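Local coordinates for tRNA (cytosine(72)-C(5))-methyltransferase (Pyrococcus horikoshii, PDB 5ZVE), which transfers a methyl group from S-adenosyl-L-methionine to carbon 5 of cytosine 72 in several tRNAs, at residues M187-V192 / Q372-A377; A307-L312 / I338-K343. All coordinates share one frame; numbering follows the deposited sequence.

Contact 1. Residues M187-V192 / Q372-A377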
loop_
_atom_site.group_PDB
_atom_site.type_symbol
_atom_site.label_atom_id
_atom_site.label_comp_id
_atom_site.label_asym_id
_atom_site.label_seq_id
_atom_site.Cartn_x
_atom_site.Cartn_y
_atom_site.Cartn_z
ATOM N N MET A 187 6.191 3.810 5.682
ATOM C CA MET A 187 7.231 3.734 6.698
ATOM C C MET A 187 7.565 5.106 7.282
ATOM O O MET A 187 7.759 5.248 8.487
ATOM C CB MET A 187 8.483 3.098 6.113
ATOM C CG MET A 187 8.376 1.607 5.906
ATOM S SD MET A 187 9.999 0.899 5.574
ATOM C CE MET A 187 10.136 1.165 3.808
ATOM N N VAL A 188 7.638 6.113 6.419
ATOM C CA VAL A 188 7.846 7.488 6.858
ATOM C C VAL A 188 6.752 7.909 7.841
ATOM O O VAL A 188 7.018 8.599 8.828
ATOM C CB VAL A 188 7.877 8.464 5.657
ATOM C CG1 VAL A 188 8.016 9.893 6.133
ATOM C CG2 VAL A 188 9.022 8.113 4.715
ATOM N N THR A 189 5.524 7.476 7.571
ATOM C CA THR A 189 4.378 7.809 8.415
ATOM C C THR A 189 4.610 7.450 9.887
ATOM O O THR A 189 4.453 8.297 10.766
ATOM C CB THR A 189 3.096 7.098 7.921
ATOM O OG1 THR A 189 2.770 7.549 6.600
ATOM C CG2 THR A 189 1.927 7.383 8.853
ATOM N N ALA A 190 4.998 6.206 10.152
ATOM C CA ALA A 190 5.228 5.757 11.526
ATOM C C ALA A 190 6.390 6.504 12.177
ATOM O O ALA A 190 6.353 6.815 13.367
ATOM C CB ALA A 190 5.479 4.259 11.559
ATOM N N ARG A 191 7.425 6.782 11.393
ATOM C CA ARG A 191 8.556 7.568 11.877
ATOM C C ARG A 191 8.132 8.979 12.287
ATOM O O ARG A 191 8.491 9.465 13.360
ATOM C CB ARG A 191 9.644 7.638 10.807
ATOM C CG ARG A 191 10.530 6.411 10.754
ATOM C CD ARG A 191 11.649 6.529 11.777
ATOM N NE ARG A 191 12.597 5.425 11.676
ATOM C CZ ARG A 191 13.706 5.331 12.398
ATOM N NH1 ARG A 191 14.011 6.281 13.271
ATOM N NH2 ARG A 191 14.510 4.291 12.244
ATOM N N VAL A 192 7.364 9.623 11.418
ATOM C CA VAL A 192 6.915 10.992 11.628
ATOM C C VAL A 192 6.013 11.105 12.865
ATOM O O VAL A 192 5.894 12.171 13.465
ATOM C CB VAL A 192 6.195 11.507 10.351
ATOM C CG1 VAL A 192 5.408 12.781 10.605
ATOM C CG2 VAL A 192 7.209 11.695 9.220
ATOM N N GLN A 372 3.965 4.793 -4.377
ATOM C CA GLN A 372 2.533 5.003 -4.510
ATOM C C GLN A 372 2.201 6.459 -4.229
ATOM O O GLN A 372 2.957 7.154 -3.544
ATOM C CB GLN A 372 1.764 4.074 -3.570
ATOM C CG GLN A 372 1.796 2.625 -4.037
ATOM C CD GLN A 372 1.008 1.684 -3.150
ATOM O OE1 GLN A 372 0.426 0.710 -3.631
ATOM N NE2 GLN A 372 1.001 1.955 -1.850
ATOM N N GLY A 373 1.080 6.927 -4.770
ATOM C CA GLY A 373 0.564 8.233 -4.413
ATOM C C GLY A 373 0.181 8.186 -2.949
ATOM O O GLY A 373 -0.415 7.211 -2.491
ATOM N N PHE A 374 0.518 9.230 -2.203
ATOM C CA PHE A 374 0.388 9.163 -0.756
ATOM C C PHE A 374 0.293 10.546 -0.143
ATOM O O PHE A 374 0.629 11.546 -0.778
ATOM C CB PHE A 374 1.575 8.404 -0.163
ATOM C CG PHE A 374 1.241 7.613 1.070
ATOM C CD1 PHE A 374 0.721 6.332 0.965
ATOM C CD2 PHE A 374 1.470 8.139 2.332
ATOM C CE1 PHE A 374 0.427 5.594 2.093
ATOM C CE2 PHE A 374 1.177 7.406 3.463
ATOM C CZ PHE A 374 0.653 6.133 3.344
ATOM N N PHE A 375 -0.163 10.595 1.101
ATOM C CA PHE A 375 -0.357 11.861 1.788
ATOM C C PHE A 375 -0.138 11.689 3.284
ATOM O O PHE A 375 -0.619 10.728 3.878
ATOM C CB PHE A 375 -1.763 12.404 1.507
ATOM C CG PHE A 375 -2.062 13.699 2.203
ATOM C CD1 PHE A 375 -1.630 14.902 1.668
ATOM C CD2 PHE A 375 -2.777 13.714 3.391
ATOM C CE1 PHE A 375 -1.897 16.099 2.312
ATOM C CE2 PHE A 375 -3.055 14.905 4.036
ATOM C CZ PHE A 375 -2.616 16.100 3.496
ATOM N N ILE A 376 0.593 12.621 3.888
ATOM C CA ILE A 376 0.881 12.568 5.319
ATOM C C ILE A 376 0.723 13.940 5.963
ATOM O O ILE A 376 1.344 14.911 5.530
ATOM C CB ILE A 376 2.320 12.070 5.614
ATOM C CG1 ILE A 376 2.638 10.777 4.860
ATOM C CG2 ILE A 376 2.526 11.883 7.111
ATOM C CD1 ILE A 376 4.076 10.280 5.100
ATOM N N ALA A 377 -0.109 14.016 6.996
ATOM C CA ALA A 377 -0.248 15.233 7.783
ATOM C C ALA A 377 0.057 14.958 9.250
ATOM O O ALA A 377 -0.407 13.964 9.808
ATOM C CB ALA A 377 -1.655 15.811 7.630
#

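Contact 2. Residues A307-L312 / I338-K343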
loop_
_atom_site.group_PDB
_atom_site.type_symbol
_atom_site.label_atom_id
_atom_site.label_comp_id
_atom_site.label_asym_id
_atom_site.label_seq_id
_atom_site.Cartn_x
_atom_site.Cartn_y
_atom_site.Cartn_z
ATOM N N ALA A 307 -13.438 12.052 15.828
ATOM C CA ALA A 307 -13.306 11.088 16.915
ATOM C C ALA A 307 -11.880 11.082 17.474
ATOM O O ALA A 307 -11.679 10.930 18.680
ATOM C CB ALA A 307 -13.699 9.697 16.441
ATOM N N ALA A 308 -10.897 11.256 16.593
ATOM C CA ALA A 308 -9.497 11.277 17.004
ATOM C C ALA A 308 -9.172 12.538 17.790
ATOM O O ALA A 308 -8.523 12.479 18.834
ATOM C CB ALA A 308 -8.589 11.175 15.791
ATOM N N ILE A 309 -9.620 13.675 17.270
ATOM C CA ILE A 309 -9.402 14.966 17.912
ATOM C C ILE A 309 -9.964 14.984 19.332
ATOM O O ILE A 309 -9.306 15.451 20.263
ATOM C CB ILE A 309 -10.041 16.104 17.091
ATOM C CG1 ILE A 309 -9.321 16.260 15.748
ATOM C CG2 ILE A 309 -10.011 17.416 17.863
ATOM C CD1 ILE A 309 -9.967 17.281 14.828
ATOM N N LYS A 310 -11.174 14.460 19.497
ATOM C CA LYS A 310 -11.820 14.436 20.806
ATOM C C LYS A 310 -11.148 13.452 21.758
ATOM O O LYS A 310 -11.282 13.570 22.974
ATOM C CB LYS A 310 -13.302 14.083 20.668
ATOM C CG LYS A 310 -14.153 15.171 20.038
ATOM C CD LYS A 310 -15.645 14.881 20.198
ATOM C CE LYS A 310 -16.027 13.546 19.576
ATOM N NZ LYS A 310 -17.492 13.266 19.701
ATOM N N SER A 311 -10.421 12.485 21.206
ATOM C CA SER A 311 -9.746 11.486 22.027
ATOM C C SER A 311 -8.280 11.822 22.259
ATOM O O SER A 311 -7.556 11.055 22.893
ATOM C CB SER A 311 -9.851 10.104 21.380
ATOM O OG SER A 311 -11.203 9.712 21.204
ATOM N N LEU A 312 -7.840 12.965 21.746
ATOM C CA LEU A 312 -6.460 13.392 21.938
ATOM C C LEU A 312 -6.349 14.297 23.149
ATOM O O LEU A 312 -7.175 15.190 23.341
ATOM C CB LEU A 312 -5.932 14.130 20.704
ATOM C CG LEU A 312 -5.082 13.376 19.682
ATOM C CD1 LEU A 312 -4.632 14.332 18.586
ATOM C CD2 LEU A 312 -3.879 12.711 20.337
ATOM N N ILE A 338 -7.859 21.905 11.214
ATOM C CA ILE A 338 -7.377 23.207 11.629
ATOM C C ILE A 338 -8.532 24.024 12.228
ATOM O O ILE A 338 -8.331 24.795 13.161
ATOM C CB ILE A 338 -6.713 23.948 10.448
ATOM C CG1 ILE A 338 -5.483 23.161 9.977
ATOM C CG2 ILE A 338 -6.306 25.363 10.838
ATOM C CD1 ILE A 338 -4.732 23.806 8.832
ATOM N N ARG A 339 -9.743 23.833 11.706
ATOM C CA ARG A 339 -10.926 24.489 12.272
ATOM C C ARG A 339 -11.349 23.888 13.615
ATOM O O ARG A 339 -12.094 24.512 14.370
ATOM C CB ARG A 339 -12.092 24.432 11.282
ATOM C CG ARG A 339 -11.841 25.229 10.006
ATOM C CD ARG A 339 -13.111 25.438 9.173
ATOM N NE ARG A 339 -13.691 24.193 8.672
ATOM C CZ ARG A 339 -13.434 23.671 7.474
ATOM N NH1 ARG A 339 -12.596 24.282 6.649
ATOM N NH2 ARG A 339 -14.012 22.534 7.101
ATOM N N LYS A 340 -10.865 22.682 13.909
ATOM C CA LYS A 340 -11.221 21.984 15.147
ATOM C C LYS A 340 -10.113 22.001 16.216
ATOM O O LYS A 340 -10.043 21.104 17.056
ATOM C CB LYS A 340 -11.627 20.530 14.853
ATOM C CG LYS A 340 -13.074 20.281 14.337
ATOM C CD LYS A 340 -13.588 21.279 13.300
ATOM C CE LYS A 340 -15.120 21.225 13.168
ATOM N NZ LYS A 340 -15.853 22.028 14.203
ATOM N N GLY A 341 -9.253 23.016 16.190
ATOM C CA GLY A 341 -8.267 23.189 17.246
ATOM C C GLY A 341 -6.971 22.409 17.077
ATOM O O GLY A 341 -6.246 22.190 18.049
ATOM N N MET A 342 -6.689 21.968 15.855
ATOM C CA MET A 342 -5.437 21.281 15.562
ATOM C C MET A 342 -4.490 22.205 14.803
ATOM O O MET A 342 -4.933 23.061 14.040
ATOM C CB MET A 342 -5.698 20.015 14.750
ATOM C CG MET A 342 -6.659 19.018 15.369
ATOM S SD MET A 342 -6.009 18.267 16.870
ATOM C CE MET A 342 -4.579 17.383 16.243
ATOM N N LYS A 343 -3.187 22.019 15.006
ATOM C CA LYS A 343 -2.173 22.857 14.371
ATOM C C LYS A 343 -1.135 22.035 13.602
ATOM O O LYS A 343 -0.646 21.020 14.099
ATOM C CB LYS A 343 -1.481 23.723 15.427
ATOM C CG LYS A 343 -0.416 24.662 14.885
ATOM C CD LYS A 343 0.192 25.495 16.007
ATOM C CE LYS A 343 1.339 26.366 15.510
ATOM N NZ LYS A 343 2.474 25.544 15.002
#

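Contact 1. Residues M187-V192 / Q372-A377
The hydroxyl of Thr-189 is where helix 184-193 meets strand 374-381. Its OG1 lies 3.4 Å from CD1 of Ile-376, the methyl at the end of that side chain, and 3.5 Å from CE2 of Phe-374, so the hydroxyl oxygen rests against two hydrophobic groups that approach it roughly at right angles to each other. With chi2 fully extended (178°), Ile-376 stretches its CD1 out from the strand as far as the helix, where this methyl also lies 4.0 Å from the backbone N of Thr-189. From the preceding residue, CG1 of Val-188 reaches the same methyl, 4.1 Å from CD1 of Ile-376, the two side chains crossing at about a right angle. Isoleucine suits the place because its longer CG1-CD1 arm ends in a slim methyl that meets two helix residues.

The next layer explains how a hydroxyl can sit here. OG1 of Thr-189 stands beside its own backbone N (chi1 -63°) and hydrogen-bonds to the carbonyl O of Pro-185 one turn earlier, which satisfies a buried polar atom; threonine can do this within a helix and still pack like an apolar residue. On the strand, the Phe-374 ring meets CG1 of Ile-376 at its edge, in plane. Phe-375, between them, points away from the helix and packs against Val-361 and Arg-363. Thr-189 also rests on Val-319 and Ser-321 of strand 316-322.

Further out are functional residues. The side chain of Thr-189 lies about 4 Å from that of Lys-211, which binds S-adenosyl-L-methionine, and that of Phe-374 about 4 Å from Cys-323, the predicted nucleophile. Helix and strand segments run almost parallel (2°), their axes 9.4 Å apart: a helix laid along the central sheet of a Rossmann-like class I methyltransferase, close to its cofactor site.

Contact 2. Residues A307-L312 / I338-K343
Lys-340 rests its CB 3.6 Å from CD1 of Ile-309 and makes a cation-pi contact with the indole of Trp-306. A long lysine chain, bent at chi2 and chi4, suits both tasks: its first carbon packs on the isoleucine and its far end departs from it. The isoleucine's other branch, CG2 of Ile-309, lies 3.8 Å from the backbone O of Lys-340.

Met-342 runs past Ile-309 in the opposite direction, its CG 3.8 Å from CD1 of Ile-309. Bends at chi2 (-67°) and chi3 (-64°) curl the flexible thioether round until CE of Met-342 lies 3.8 Å from CD1 of Leu-312. The contact joins the last turn of helix 291-310 and the start of the short strand 312-313 to the turn leading from helix 331-339 into strand 342-344 of the Rossmann-like methyltransferase sheet. Were Ile-309 replaced by alanine, Met-342 CG and Lys-340 CB would probably lose their apolar mate and a gap would open between helix end and turn.

In that turn, Gly-341 has a positive phi (85°), where a CB would press on the carbonyl O of Lys-340. Beyond the helix end, Lys-381 NZ hydrogen-bonds the carbonyl oxygens of both Ile-309 and Leu-312.

How the contacts relate
Strand 374-381 connects the two contacts: it carries Phe-374 and Ile-376 of contact 1 at its beginning, while its later residues Leu-379 and Lys-381 touch Met-342 of contact 2. It runs antiparallel between strands 316-322 and 342-344, as the inserted final strand of class I methyltransferase sheets does. The centres of contact 1 and contact 2 are about 19 Å apart. The nearest atoms of contact 1 and contact 2 are about 8 Å apart, without touching. Contact 1 is near the chemistry, with the Phe-374 side chain about 8 Å from bound S-adenosyl-L-homocysteine; contact 2 is packing away from the annotated sites. Both segments of contact 2 fall, in sequence, between those of contact 1.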